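Local structure of malonyl CoA-acyl carrier protein transacylase (Staphylococcus aureus, 3IM9) at residues Q28-N33 / S78-A83; K46-D51 / I118-G123; G62-T67 / Q71-T76; G135-V140 / P164-C169; K153-D158 / I182-E187. The protein catalyses the transfer of the malonyl group from malonyl-CoA to holo-acyl carrier protein, a step of fatty acid biosynthesis. One frame throughout, in Å; residues are numbered along the deposited sequence.

Contact 1 (Q28-N33 / S78-A83)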
# COMPACT_ATOMS: atom_id res chain seq x y z
N GLN A 28 14.50 -12.80 -4.11
CA GLN A 28 15.58 -13.81 -4.02
C GLN A 28 16.66 -13.55 -5.11
O GLN A 28 17.82 -13.85 -4.87
CB GLN A 28 14.98 -15.21 -4.02
CG GLN A 28 14.58 -15.57 -5.36
CD GLN A 28 13.86 -16.90 -5.32
OE1 GLN A 28 13.08 -17.17 -6.24
NE2 GLN A 28 14.03 -17.70 -4.19
N ASP A 29 16.27 -12.91 -6.20
CA ASP A 29 17.19 -12.60 -7.24
C ASP A 29 18.11 -11.46 -6.90
O ASP A 29 19.21 -11.31 -7.55
CB ASP A 29 16.45 -12.36 -8.54
CG ASP A 29 15.42 -11.18 -8.48
OD1 ASP A 29 15.18 -10.56 -9.54
OD2 ASP A 29 14.93 -10.94 -7.34
N LEU A 30 17.74 -10.60 -5.97
CA LEU A 30 18.60 -9.47 -5.59
C LEU A 30 19.72 -9.89 -4.63
O LEU A 30 20.79 -9.28 -4.63
CB LEU A 30 17.69 -8.38 -4.92
CG LEU A 30 16.62 -7.77 -5.83
CD1 LEU A 30 15.71 -6.93 -4.92
CD2 LEU A 30 17.23 -6.91 -6.92
N PHE A 31 19.39 -10.81 -3.72
CA PHE A 31 20.22 -11.04 -2.56
C PHE A 31 21.60 -11.58 -3.04
O PHE A 31 21.68 -12.64 -3.75
CB PHE A 31 19.54 -12.01 -1.58
CG PHE A 31 20.21 -12.14 -0.32
CD1 PHE A 31 20.54 -13.39 0.20
CD2 PHE A 31 20.46 -10.97 0.48
CE1 PHE A 31 21.17 -13.44 1.52
CE2 PHE A 31 21.02 -11.04 1.74
CZ PHE A 31 21.37 -12.29 2.29
N ASN A 32 22.64 -10.87 -2.57
CA ASN A 32 24.05 -11.19 -2.97
C ASN A 32 24.34 -11.04 -4.42
O ASN A 32 25.38 -11.55 -4.86
CB ASN A 32 24.46 -12.59 -2.50
CG ASN A 32 24.48 -12.68 -0.94
OD1 ASN A 32 24.92 -11.72 -0.28
ND2 ASN A 32 23.99 -13.76 -0.35
N ASN A 33 23.44 -10.39 -5.17
CA ASN A 33 23.67 -10.06 -6.59
C ASN A 33 23.70 -8.59 -6.89
O ASN A 33 23.85 -8.18 -8.04
CB ASN A 33 22.60 -10.77 -7.48
CG ASN A 33 22.75 -12.29 -7.42
OD1 ASN A 33 23.85 -12.81 -7.62
ND2 ASN A 33 21.65 -13.03 -7.11
N SER A 78 10.62 -3.61 -1.86
CA SER A 78 10.55 -2.36 -2.58
C SER A 78 11.76 -1.47 -2.28
O SER A 78 12.30 -0.83 -3.20
CB SER A 78 9.26 -1.60 -2.23
OG SER A 78 8.13 -2.23 -2.85
N SER A 79 12.19 -1.46 -1.01
CA SER A 79 13.33 -0.57 -0.66
C SER A 79 14.62 -1.14 -1.25
O SER A 79 15.56 -0.36 -1.55
CB SER A 79 13.45 -0.49 0.85
OG SER A 79 12.29 0.23 1.40
N ALA A 80 14.74 -2.45 -1.34
CA ALA A 80 15.97 -3.07 -1.88
C ALA A 80 16.07 -2.75 -3.35
O ALA A 80 17.13 -2.38 -3.87
CB ALA A 80 15.94 -4.61 -1.66
N LEU A 81 14.94 -2.85 -4.06
CA LEU A 81 14.90 -2.44 -5.48
C LEU A 81 15.24 -1.00 -5.61
O LEU A 81 16.00 -0.59 -6.52
CB LEU A 81 13.57 -2.74 -6.16
CG LEU A 81 13.19 -4.19 -6.32
CD1 LEU A 81 11.73 -4.34 -6.68
CD2 LEU A 81 14.00 -4.85 -7.44
N LEU A 82 14.61 -0.16 -4.80
CA LEU A 82 14.84 1.29 -4.86
C LEU A 82 16.33 1.60 -4.67
O LEU A 82 16.84 2.43 -5.43
CB LEU A 82 13.89 1.95 -3.80
CG LEU A 82 13.96 3.48 -3.83
CD1 LEU A 82 13.25 3.95 -5.04
CD2 LEU A 82 13.21 3.87 -2.63
N ALA A 83 17.01 0.93 -3.74
CA ALA A 83 18.44 1.25 -3.39
C ALA A 83 19.28 0.88 -4.64
O ALA A 83 20.32 1.50 -4.84
CB ALA A 83 18.82 0.47 -2.19
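Leu30 and Leu81 adopt nearly the same shape, each with CG beside the backbone N and anti to the carbonyl carbon (chi1 -63° and -66°), and these torsions direct the two forked ends at one another between a loop and a helix. The side chains cross at about a right angle. Leu30 CD1 lies 3.7 Å from Leu81 CD2, and Leu30 CD2 comes to 3.9 Å of the same Leu81 CD2, so a single methyl of the helix meets both prongs of the loop leucine. Ala80 points its CB toward the loop and adds a second, smaller surface, with Leu30 CD1 at 4.0 Å from Ala80 CB. No hydrogen bond crosses; the polar bonds instead shape the loop itself, where Asn33 N donates to Leu30 O (2.9 Å) and Asn33 ND2 reaches Asp29 O (3.0 Å) from above the carbonyl plane. Leu306 extends the apolar cluster by touching Leu30, and Val309 of helix 306-312 does the same for Leu81. The result is a buried aliphatic contact by which the loop after strand 11-16 packs on helix 67-84, a helix of the alpha/beta acyl transferase domain.

Contact 2 (K46-D51 / I118-G123); sequences KTLDFD and IVRKRG
A surface salt bridge from Asp49 to Arg120, with Phe50 laid against the guanidinium, links the turn between helices 35-47 and 52-57 to helix 112-128 in the helical part of the acyl transferase domain. It illustrates how one arginine can serve apolar, aromatic and charged partners along its length. Near the backbone, Leu48 CD2 packs on the aliphatic stem, 3.8 Å from Arg120 CB. Farther out, Phe50 meets one face of the guanidinium: Phe50 CD1 lies 3.5 Å from Arg120 CZ, and the ring and guanidinium planes are 24° apart. Arg120 places CG anti to its own backbone N and then bends at chi2 (66°), which carries the head group across to the turn. There Arg120 NH2 donates at 2.9 Å to Asp49 OD1, which accepts through its syn lone pair; the bond is bent, and the oxygen sits tilted out of the guanidinium plane, with the carboxylate turned nearly perpendicular to it. Arg120 NH1 has further acceptors in Glu68 O and Asn69 OD1, so the head group is held from several directions. Two residues on, Arg122 belongs to the calcium site and bonds Ser97 OG. A water in the guanidinium plane completes the contact, accepting from Arg120 NE at 3.0 Å and donating weakly to Asp49 OD2 at 2.8 Å.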
# COMPACT_ATOMS: atom_id res chain seq x y z
N LYS A 46 19.01 -8.26 9.98
CA LYS A 46 19.64 -7.99 11.29
C LYS A 46 18.67 -7.29 12.22
O LYS A 46 18.94 -7.27 13.42
CB LYS A 46 20.85 -7.07 11.09
CG LYS A 46 22.03 -7.58 10.28
CD LYS A 46 22.05 -9.01 10.36
CE LYS A 46 22.95 -9.49 9.22
NZ LYS A 46 23.86 -10.69 9.62
N THR A 47 17.61 -6.63 11.72
CA THR A 47 16.74 -5.85 12.59
C THR A 47 15.60 -6.64 13.15
O THR A 47 15.21 -6.48 14.32
CB THR A 47 16.17 -4.70 11.74
OG1 THR A 47 17.24 -3.78 11.41
CG2 THR A 47 15.06 -3.99 12.43
N LEU A 48 14.98 -7.49 12.32
CA LEU A 48 13.77 -8.16 12.73
C LEU A 48 13.95 -9.42 13.58
O LEU A 48 14.96 -10.17 13.39
CB LEU A 48 12.95 -8.48 11.44
CG LEU A 48 12.51 -7.20 10.69
CD1 LEU A 48 12.04 -7.48 9.35
CD2 LEU A 48 11.37 -6.46 11.46
N ASP A 49 12.94 -9.70 14.39
CA ASP A 49 12.95 -10.81 15.33
C ASP A 49 12.42 -12.12 14.72
O ASP A 49 12.14 -13.08 15.44
CB ASP A 49 12.14 -10.43 16.63
CG ASP A 49 10.65 -10.28 16.41
OD1 ASP A 49 10.12 -10.45 15.29
OD2 ASP A 49 9.97 -9.90 17.44
N PHE A 50 12.23 -12.18 13.38
CA PHE A 50 11.96 -13.46 12.76
C PHE A 50 12.82 -13.52 11.49
O PHE A 50 13.47 -12.48 11.14
CB PHE A 50 10.46 -13.59 12.39
CG PHE A 50 10.02 -12.66 11.23
CD1 PHE A 50 9.85 -11.28 11.45
CD2 PHE A 50 9.63 -13.21 9.98
CE1 PHE A 50 9.41 -10.43 10.40
CE2 PHE A 50 9.25 -12.40 8.96
CZ PHE A 50 9.09 -10.96 9.19
N ASP A 51 12.85 -14.69 10.83
CA ASP A 51 13.71 -14.87 9.67
C ASP A 51 12.99 -14.32 8.46
O ASP A 51 12.31 -15.04 7.67
CB ASP A 51 14.07 -16.34 9.48
CG ASP A 51 15.19 -16.52 8.51
OD1 ASP A 51 15.43 -15.65 7.65
OD2 ASP A 51 15.83 -17.60 8.58
N ILE A 118 8.78 0.10 12.15
CA ILE A 118 7.45 0.68 12.26
C ILE A 118 6.38 -0.24 11.57
O ILE A 118 5.29 -0.49 12.14
CB ILE A 118 7.41 2.08 11.61
CG1 ILE A 118 8.12 2.97 12.68
CG2 ILE A 118 5.96 2.56 11.39
CD1 ILE A 118 8.49 4.31 12.07
N VAL A 119 6.71 -0.76 10.37
CA VAL A 119 5.67 -1.54 9.70
C VAL A 119 5.57 -2.93 10.29
O VAL A 119 4.45 -3.56 10.25
CB VAL A 119 5.88 -1.63 8.16
CG1 VAL A 119 5.85 -0.23 7.56
CG2 VAL A 119 7.11 -2.45 7.72
N ARG A 120 6.64 -3.49 10.90
CA ARG A 120 6.45 -4.70 11.64
C ARG A 120 5.46 -4.47 12.81
O ARG A 120 4.57 -5.32 13.01
CB ARG A 120 7.87 -5.18 12.17
CG ARG A 120 7.80 -6.32 13.24
CD ARG A 120 7.25 -7.56 12.61
NE ARG A 120 7.59 -8.72 13.48
CZ ARG A 120 7.18 -9.95 13.24
NH1 ARG A 120 6.40 -10.22 12.17
NH2 ARG A 120 7.57 -10.98 14.06
N LYS A 121 5.61 -3.36 13.59
CA LYS A 121 4.64 -3.13 14.62
C LYS A 121 3.23 -2.87 14.04
O LYS A 121 2.30 -3.39 14.61
CB LYS A 121 5.09 -1.86 15.43
CG LYS A 121 4.16 -1.52 16.65
CD LYS A 121 4.16 -2.53 17.73
CE LYS A 121 5.40 -2.42 18.56
NZ LYS A 121 5.28 -3.21 19.89
N ARG A 122 3.14 -2.13 12.95
CA ARG A 122 1.82 -1.86 12.30
C ARG A 122 1.13 -3.19 11.96
O ARG A 122 -0.02 -3.39 12.31
CB ARG A 122 2.09 -1.12 10.99
CG ARG A 122 0.83 -0.62 10.32
CD ARG A 122 1.21 0.21 9.10
NE ARG A 122 0.08 0.70 8.34
CZ ARG A 122 -0.48 0.05 7.33
NH1 ARG A 122 -0.05 -1.16 6.97
NH2 ARG A 122 -1.45 0.60 6.63
N GLY A 123 1.89 -4.14 11.39
CA GLY A 123 1.35 -5.45 11.01
C GLY A 123 0.91 -6.24 12.24
O GLY A 123 -0.15 -6.92 12.24
O HOH W 1 8.75 -7.79 16.07

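Contact 3 (G62-T67 / Q71-T76). With ACT (acetate ion), chain C.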
# COMPACT_ATOMS: atom_id res chain seq x y z
N GLY A 62 4.77 -21.11 5.68
CA GLY A 62 3.57 -20.58 5.01
C GLY A 62 2.98 -19.34 5.71
O GLY A 62 1.71 -19.21 5.81
N LYS A 63 3.84 -18.44 6.20
CA LYS A 63 3.41 -17.25 6.94
C LYS A 63 3.67 -15.91 6.19
O LYS A 63 3.43 -14.83 6.76
CB LYS A 63 4.04 -17.19 8.34
CG LYS A 63 5.56 -17.08 8.27
CD LYS A 63 6.13 -16.91 9.67
CE LYS A 63 7.65 -16.65 9.73
NZ LYS A 63 8.48 -17.78 9.32
N LEU A 64 4.13 -16.01 4.96
CA LEU A 64 4.45 -14.74 4.20
C LEU A 64 3.19 -13.86 4.04
O LEU A 64 3.28 -12.64 4.09
CB LEU A 64 5.11 -15.06 2.84
CG LEU A 64 5.39 -13.79 1.99
CD1 LEU A 64 6.42 -12.84 2.73
CD2 LEU A 64 6.04 -14.17 0.63
N GLY A 65 2.03 -14.50 3.90
CA GLY A 65 0.77 -13.74 3.72
C GLY A 65 0.10 -13.29 5.00
O GLY A 65 -0.96 -12.64 4.87
N GLU A 66 0.70 -13.53 6.17
CA GLU A 66 0.14 -13.01 7.43
C GLU A 66 0.76 -11.63 7.56
O GLU A 66 2.00 -11.49 7.60
CB GLU A 66 0.54 -13.92 8.61
CG GLU A 66 -0.03 -15.35 8.34
CD GLU A 66 0.47 -16.44 9.26
OE1 GLU A 66 1.10 -16.11 10.27
OE2 GLU A 66 0.24 -17.67 9.00
N THR A 67 -0.10 -10.61 7.63
CA THR A 67 0.32 -9.17 7.47
C THR A 67 1.44 -8.72 8.42
O THR A 67 2.24 -7.85 8.01
CB THR A 67 -0.93 -8.29 7.57
OG1 THR A 67 -0.61 -7.03 6.95
CG2 THR A 67 -1.44 -8.13 8.97
N GLN A 71 4.04 -7.16 5.76
CA GLN A 71 4.36 -5.71 5.71
C GLN A 71 5.88 -5.43 5.66
O GLN A 71 6.33 -4.73 4.75
CB GLN A 71 3.67 -4.94 6.82
CG GLN A 71 2.12 -4.93 6.61
CD GLN A 71 1.40 -4.02 7.55
OE1 GLN A 71 1.88 -2.91 7.88
NE2 GLN A 71 0.21 -4.46 8.04
N PRO A 72 6.67 -5.96 6.60
CA PRO A 72 8.11 -5.72 6.48
C PRO A 72 8.68 -6.42 5.26
O PRO A 72 9.63 -5.88 4.67
CB PRO A 72 8.71 -6.35 7.79
CG PRO A 72 7.60 -7.25 8.32
CD PRO A 72 6.30 -6.57 7.89
N ALA A 73 8.08 -7.54 4.80
CA ALA A 73 8.61 -8.16 3.57
C ALA A 73 8.45 -7.27 2.34
O ALA A 73 9.37 -7.11 1.55
CB ALA A 73 7.80 -9.48 3.36
N LEU A 74 7.31 -6.62 2.19
CA LEU A 74 7.05 -5.75 1.06
C LEU A 74 7.92 -4.50 1.16
O LEU A 74 8.45 -4.08 0.13
CB LEU A 74 5.56 -5.36 1.05
CG LEU A 74 4.60 -6.46 0.57
CD1 LEU A 74 3.16 -6.17 1.06
CD2 LEU A 74 4.62 -6.58 -0.95
N LEU A 75 7.96 -3.88 2.35
CA LEU A 75 8.86 -2.72 2.49
C LEU A 75 10.29 -3.07 2.11
O LEU A 75 10.95 -2.25 1.43
CB LEU A 75 8.77 -2.20 3.95
CG LEU A 75 9.58 -0.90 4.13
CD1 LEU A 75 8.71 0.28 3.78
CD2 LEU A 75 9.94 -0.81 5.61
N THR A 76 10.74 -4.24 2.58
CA THR A 76 12.12 -4.63 2.33
C THR A 76 12.34 -4.85 0.84
O THR A 76 13.36 -4.35 0.26
CB THR A 76 12.40 -5.91 3.06
OG1 THR A 76 12.33 -5.58 4.47
CG2 THR A 76 13.84 -6.41 2.77
C ACT C . -3.55 -10.51 7.14
O ACT C . -2.78 -11.17 7.84
OXT ACT C . -4.44 -9.93 7.82
CH3 ACT C . -3.45 -10.40 5.67
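Gln71 meets Thr67 twice. Its backbone N donates to Thr67 O at 3.0 Å, a regular helical bond, and its extended side chain, CG beside the backbone N (chi1 -67°), runs alongside Thr67, so that Gln71 NE2 donates to Thr67 OG1 at 2.9 Å. This second bond is nearly straight (170°), with the hydroxyl oxygen in the amide plane; Thr67 presents it by holding OG1 anti to the backbone N (chi1 -160°). Both ends have further partners, Gln19 OE1 for the hydroxyl and Arg122 NH1 for Gln71 OE1, and together these fix the rotation of the amide about 6 Å from the side chain of Ser97, probably the catalytic serine. Pro72 follows, without an N-H for the preceding turn, and helix 67-84 kinks there. The helix has Glu66 at its N-cap position, ending a type I turn from Lys63; Thr67 N donates at 2.7 Å to O of an acetate probably from the crystallisation liquor, which also bonds Ser203 N. Ala73 turns its CB toward the turn and receives Leu64 CD1 at 3.7 Å. At Thr76 the hydroxyl bends back, Thr76 OG1 to Pro72 O at 2.7 Å, while Thr76 N reaches the same oxygen from the opposite face.

Contact 4 (G135-V140 / P164-C169)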
# COMPACT_ATOMS: atom_id res chain seq x y z
N GLY A 135 -13.94 -9.27 12.34
CA GLY A 135 -13.92 -8.27 11.22
C GLY A 135 -13.27 -8.87 10.02
O GLY A 135 -12.41 -9.79 10.10
N SER A 136 -13.69 -8.36 8.87
CA SER A 136 -13.11 -8.89 7.65
C SER A 136 -13.19 -7.84 6.52
O SER A 136 -13.55 -6.69 6.77
CB SER A 136 -13.91 -10.15 7.28
OG SER A 136 -13.25 -10.85 6.22
N MET A 137 -12.85 -8.27 5.29
CA MET A 137 -12.84 -7.35 4.09
C MET A 137 -13.33 -8.16 2.93
O MET A 137 -13.17 -9.39 2.89
CB MET A 137 -11.47 -6.75 3.79
CG MET A 137 -10.88 -5.96 5.01
SD MET A 137 -9.25 -5.39 4.56
CE MET A 137 -9.66 -3.87 3.73
N ALA A 138 -13.90 -7.45 1.92
CA ALA A 138 -14.25 -8.14 0.69
C ALA A 138 -14.09 -7.19 -0.47
O ALA A 138 -14.39 -6.00 -0.38
CB ALA A 138 -15.74 -8.60 0.74
N ALA A 139 -13.67 -7.75 -1.61
CA ALA A 139 -13.58 -6.90 -2.82
C ALA A 139 -14.92 -6.93 -3.56
O ALA A 139 -15.40 -7.99 -3.93
CB ALA A 139 -12.45 -7.46 -3.72
N VAL A 140 -15.45 -5.74 -3.79
CA VAL A 140 -16.72 -5.64 -4.59
C VAL A 140 -16.28 -5.23 -6.01
O VAL A 140 -15.65 -4.16 -6.19
CB VAL A 140 -17.65 -4.62 -3.99
CG1 VAL A 140 -18.92 -4.52 -4.86
CG2 VAL A 140 -17.97 -4.93 -2.51
N PRO A 164 -16.61 1.43 2.69
CA PRO A 164 -15.57 1.36 1.62
C PRO A 164 -14.25 1.60 2.31
O PRO A 164 -14.10 2.51 3.19
CB PRO A 164 -15.95 2.56 0.71
CG PRO A 164 -17.52 2.69 0.85
CD PRO A 164 -17.65 2.47 2.40
N ALA A 165 -13.29 0.76 1.94
CA ALA A 165 -11.97 0.75 2.56
C ALA A 165 -10.87 1.06 1.55
O ALA A 165 -10.10 2.00 1.75
CB ALA A 165 -11.71 -0.59 3.23
N ASN A 166 -10.78 0.29 0.47
CA ASN A 166 -9.72 0.53 -0.48
C ASN A 166 -10.44 0.91 -1.76
O ASN A 166 -11.14 0.12 -2.37
CB ASN A 166 -8.79 -0.72 -0.73
CG ASN A 166 -8.08 -1.26 0.45
OD1 ASN A 166 -7.60 -2.45 0.36
ND2 ASN A 166 -7.86 -0.55 1.46
N ILE A 167 -10.28 2.16 -2.17
CA ILE A 167 -10.94 2.71 -3.36
C ILE A 167 -9.90 2.63 -4.50
O ILE A 167 -9.06 3.48 -4.62
CB ILE A 167 -11.33 4.19 -3.11
CG1 ILE A 167 -12.15 4.36 -1.79
CG2 ILE A 167 -12.15 4.65 -4.28
CD1 ILE A 167 -13.32 3.53 -1.60
N ASN A 168 -9.92 1.52 -5.19
CA ASN A 168 -8.78 1.10 -6.04
C ASN A 168 -8.84 1.55 -7.47
O ASN A 168 -7.86 2.09 -7.96
CB ASN A 168 -8.58 -0.43 -5.93
CG ASN A 168 -8.09 -0.85 -4.55
OD1 ASN A 168 -7.64 -0.01 -3.76
ND2 ASN A 168 -8.09 -2.16 -4.29
N CYS A 169 -9.93 1.25 -8.17
CA CYS A 169 -10.10 1.71 -9.56
C CYS A 169 -11.57 1.59 -9.87
O CYS A 169 -12.33 1.02 -9.10
CB CYS A 169 -9.24 0.90 -10.55
SG CYS A 169 -9.72 -0.84 -10.74
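Met137 touches Ala165 and Asn166 although their strands are not neighbours: strand 172-176 runs between 135-141 and 162-169, and the contact is made over its top by one long side chain. The four strands in the order 196-199, 135-141, 172-176, 162-169, with helices 145-155 and 179-188 packed on the sheet, form the 4-1-3-2 core of a ferredoxin-like subdomain, as expected for the smaller part of a FabD-type acyltransferase; the short strand 261-262 adds an edge parallel to 162-169. Strands 135-141 and 162-169 are parallel and are connected through helix 145-155, a beta-alpha-beta crossover that skips one strand position.

The CA atoms of Met137 and Ala165 are 8.3 Å apart, too far for backbone bonding, so the span must be filled by side chains. Met137 keeps CG beside its backbone N and bends at the thioether (chi3 86°), which turns the CE methyl toward the far strand while the rest of the chain passes over Val174 and Ser176. The receiving surface owes its shape to a classic beta bulge: Ala165 and Asn166 both face Val174. Ala165, with psi at -56°, departs from extended geometry, and both residues turn their CB toward Met137. The side chain of Asn166 is about 4 Å from that of His207 and about 6 Å from that of Ser97, both probably catalytic, so this sheet face borders the active site. The side chain of Asn166 crosses that of Met137 at about a right angle. Met137 CE sits 3.9 Å from Ala165 CB and 4.2 Å from Asn166 OD1.

Contact 5 (K153-D158 / I182-E187)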
# COMPACT_ATOMS: atom_id res chain seq x y z
N LYS A 153 -24.29 1.41 3.33
CA LYS A 153 -25.22 2.12 4.25
C LYS A 153 -26.48 1.29 4.53
O LYS A 153 -26.96 1.28 5.65
CB LYS A 153 -25.60 3.52 3.72
CG LYS A 153 -24.31 4.34 3.65
CD LYS A 153 -24.11 5.50 4.49
CE LYS A 153 -23.32 6.63 3.67
NZ LYS A 153 -22.21 7.19 4.56
N SER A 154 -26.95 0.52 3.56
CA SER A 154 -28.05 -0.37 3.79
C SER A 154 -27.73 -1.47 4.78
O SER A 154 -28.60 -1.88 5.59
CB SER A 154 -28.54 -0.97 2.46
OG SER A 154 -28.97 0.08 1.56
N LEU A 155 -26.55 -2.09 4.63
CA LEU A 155 -26.27 -3.25 5.47
C LEU A 155 -25.85 -2.85 6.89
O LEU A 155 -26.04 -3.66 7.82
CB LEU A 155 -25.14 -4.11 4.83
CG LEU A 155 -25.61 -5.10 3.75
CD1 LEU A 155 -26.60 -4.64 2.78
CD2 LEU A 155 -24.27 -5.57 3.01
N SER A 156 -25.25 -1.65 7.01
CA SER A 156 -24.80 -1.17 8.33
C SER A 156 -26.02 -0.96 9.20
O SER A 156 -26.89 -0.23 8.85
CB SER A 156 -24.00 0.12 8.20
OG SER A 156 -22.78 -0.20 7.50
N SER A 157 -26.05 -1.67 10.30
CA SER A 157 -27.25 -1.78 11.17
C SER A 157 -26.93 -2.61 12.39
O SER A 157 -25.96 -3.41 12.42
CB SER A 157 -28.44 -2.42 10.40
OG SER A 157 -28.10 -3.71 9.91
N ASP A 158 -27.80 -2.50 13.41
CA ASP A 158 -27.69 -3.39 14.62
C ASP A 158 -26.27 -3.23 15.25
O ASP A 158 -25.68 -4.27 15.68
CB ASP A 158 -27.91 -4.86 14.23
CG ASP A 158 -28.15 -5.75 15.44
OD1 ASP A 158 -28.62 -5.22 16.48
OD2 ASP A 158 -27.82 -6.98 15.36
N ILE A 182 -19.87 -8.38 6.19
CA ILE A 182 -19.07 -8.76 5.01
C ILE A 182 -19.63 -10.04 4.39
O ILE A 182 -19.82 -10.12 3.16
CB ILE A 182 -17.59 -9.02 5.46
CG1 ILE A 182 -16.97 -7.71 5.91
CG2 ILE A 182 -16.83 -9.69 4.32
CD1 ILE A 182 -16.71 -6.66 4.70
N ASP A 183 -20.02 -11.00 5.25
CA ASP A 183 -20.48 -12.28 4.72
C ASP A 183 -21.87 -12.10 4.10
O ASP A 183 -22.18 -12.79 3.10
CB ASP A 183 -20.47 -13.30 5.85
CG ASP A 183 -19.05 -13.79 6.19
OD1 ASP A 183 -18.10 -13.51 5.41
OD2 ASP A 183 -18.98 -14.39 7.29
N GLU A 184 -22.69 -11.22 4.64
CA GLU A 184 -24.02 -10.97 4.02
C GLU A 184 -23.80 -10.37 2.64
O GLU A 184 -24.52 -10.74 1.70
CB GLU A 184 -24.81 -10.02 4.91
CG GLU A 184 -26.21 -9.77 4.40
CD GLU A 184 -27.04 -8.90 5.38
OE1 GLU A 184 -26.49 -8.49 6.43
OE2 GLU A 184 -28.22 -8.62 5.04
N LEU A 185 -22.85 -9.45 2.49
CA LEU A 185 -22.54 -8.89 1.17
C LEU A 185 -22.03 -9.95 0.20
O LEU A 185 -22.36 -9.93 -1.00
CB LEU A 185 -21.57 -7.74 1.33
CG LEU A 185 -21.27 -7.04 0.03
CD1 LEU A 185 -22.53 -6.51 -0.65
CD2 LEU A 185 -20.25 -5.89 0.28
N VAL A 186 -21.11 -10.79 0.67
CA VAL A 186 -20.60 -11.91 -0.14
C VAL A 186 -21.83 -12.74 -0.65
O VAL A 186 -21.86 -13.09 -1.85
CB VAL A 186 -19.61 -12.79 0.67
CG1 VAL A 186 -19.30 -14.07 -0.19
CG2 VAL A 186 -18.34 -11.98 0.90
N GLU A 187 -22.74 -13.04 0.25
CA GLU A 187 -23.89 -13.94 -0.13
C GLU A 187 -24.81 -13.24 -1.10
O GLU A 187 -25.21 -13.89 -2.08
CB GLU A 187 -24.70 -14.29 1.10
CG GLU A 187 -23.93 -15.23 1.99
CD GLU A 187 -24.61 -15.42 3.35
OE1 GLU A 187 -24.08 -16.27 4.10
OE2 GLU A 187 -25.63 -14.73 3.67
O HOH W 2 -27.83 -6.22 7.53
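Leu155 O, at the end of helix 145-155, is gripped by two donors, and one of them carries the contact on to Glu184. Ser157 OG donates to Leu155 O at 2.9 Å, standing well above the carbonyl plane (48° out of it), while a water donates to Leu155 O at 3.1 Å. The same water gives a bond to Glu184 OE1 at 2.9 Å and so bridges the two helix segments, which share no direct hydrogen bond. Glu184 reaches it with an extended chain, CG anti to the backbone N (chi1 -177°). Helices 145-155 and 179-188 are the pair that lies against one face of the ferredoxin-like sheet, and here the end of the first meets the middle of the second. Beneath the water the link is apolar. Leu155 directs its CB toward the other helix, and Leu155 CD2 approaches Leu185 CB to 3.8 Å, with Leu185 CD1 a little farther from the same methyl; the two leucines cross at about a right angle. Both also rest on Ile162 of strand 162-169. The carboxylate carbon of Glu184 lies loosely beside the branch point of Leu155, Glu184 CD 4.4 Å from Leu155 CG.

How the contacts relate
Contacts 2 and 3 meet directly, their centres 9 Å apart: besides the tie between Arg122 and Gln71, Val119 CG2 packs 3.6 Å from Pro72 CA, so the helix carrying contact 2 is joined to that of contact 3 beside Ser97 and the calcium site. Contact 1 uses the same helix 67-84 as contact 3, farther along and away from the active site. Contacts 4 and 5 belong to the ferredoxin-like part, with centres 13 Å apart; Ile182 and Leu185 of contact 5 cover the sheet face at Ala138 and Val140. Contacts 3 and 4, about 20 Å apart between centres, approach the probable catalytic residues Ser97 and His207 from different subdomains.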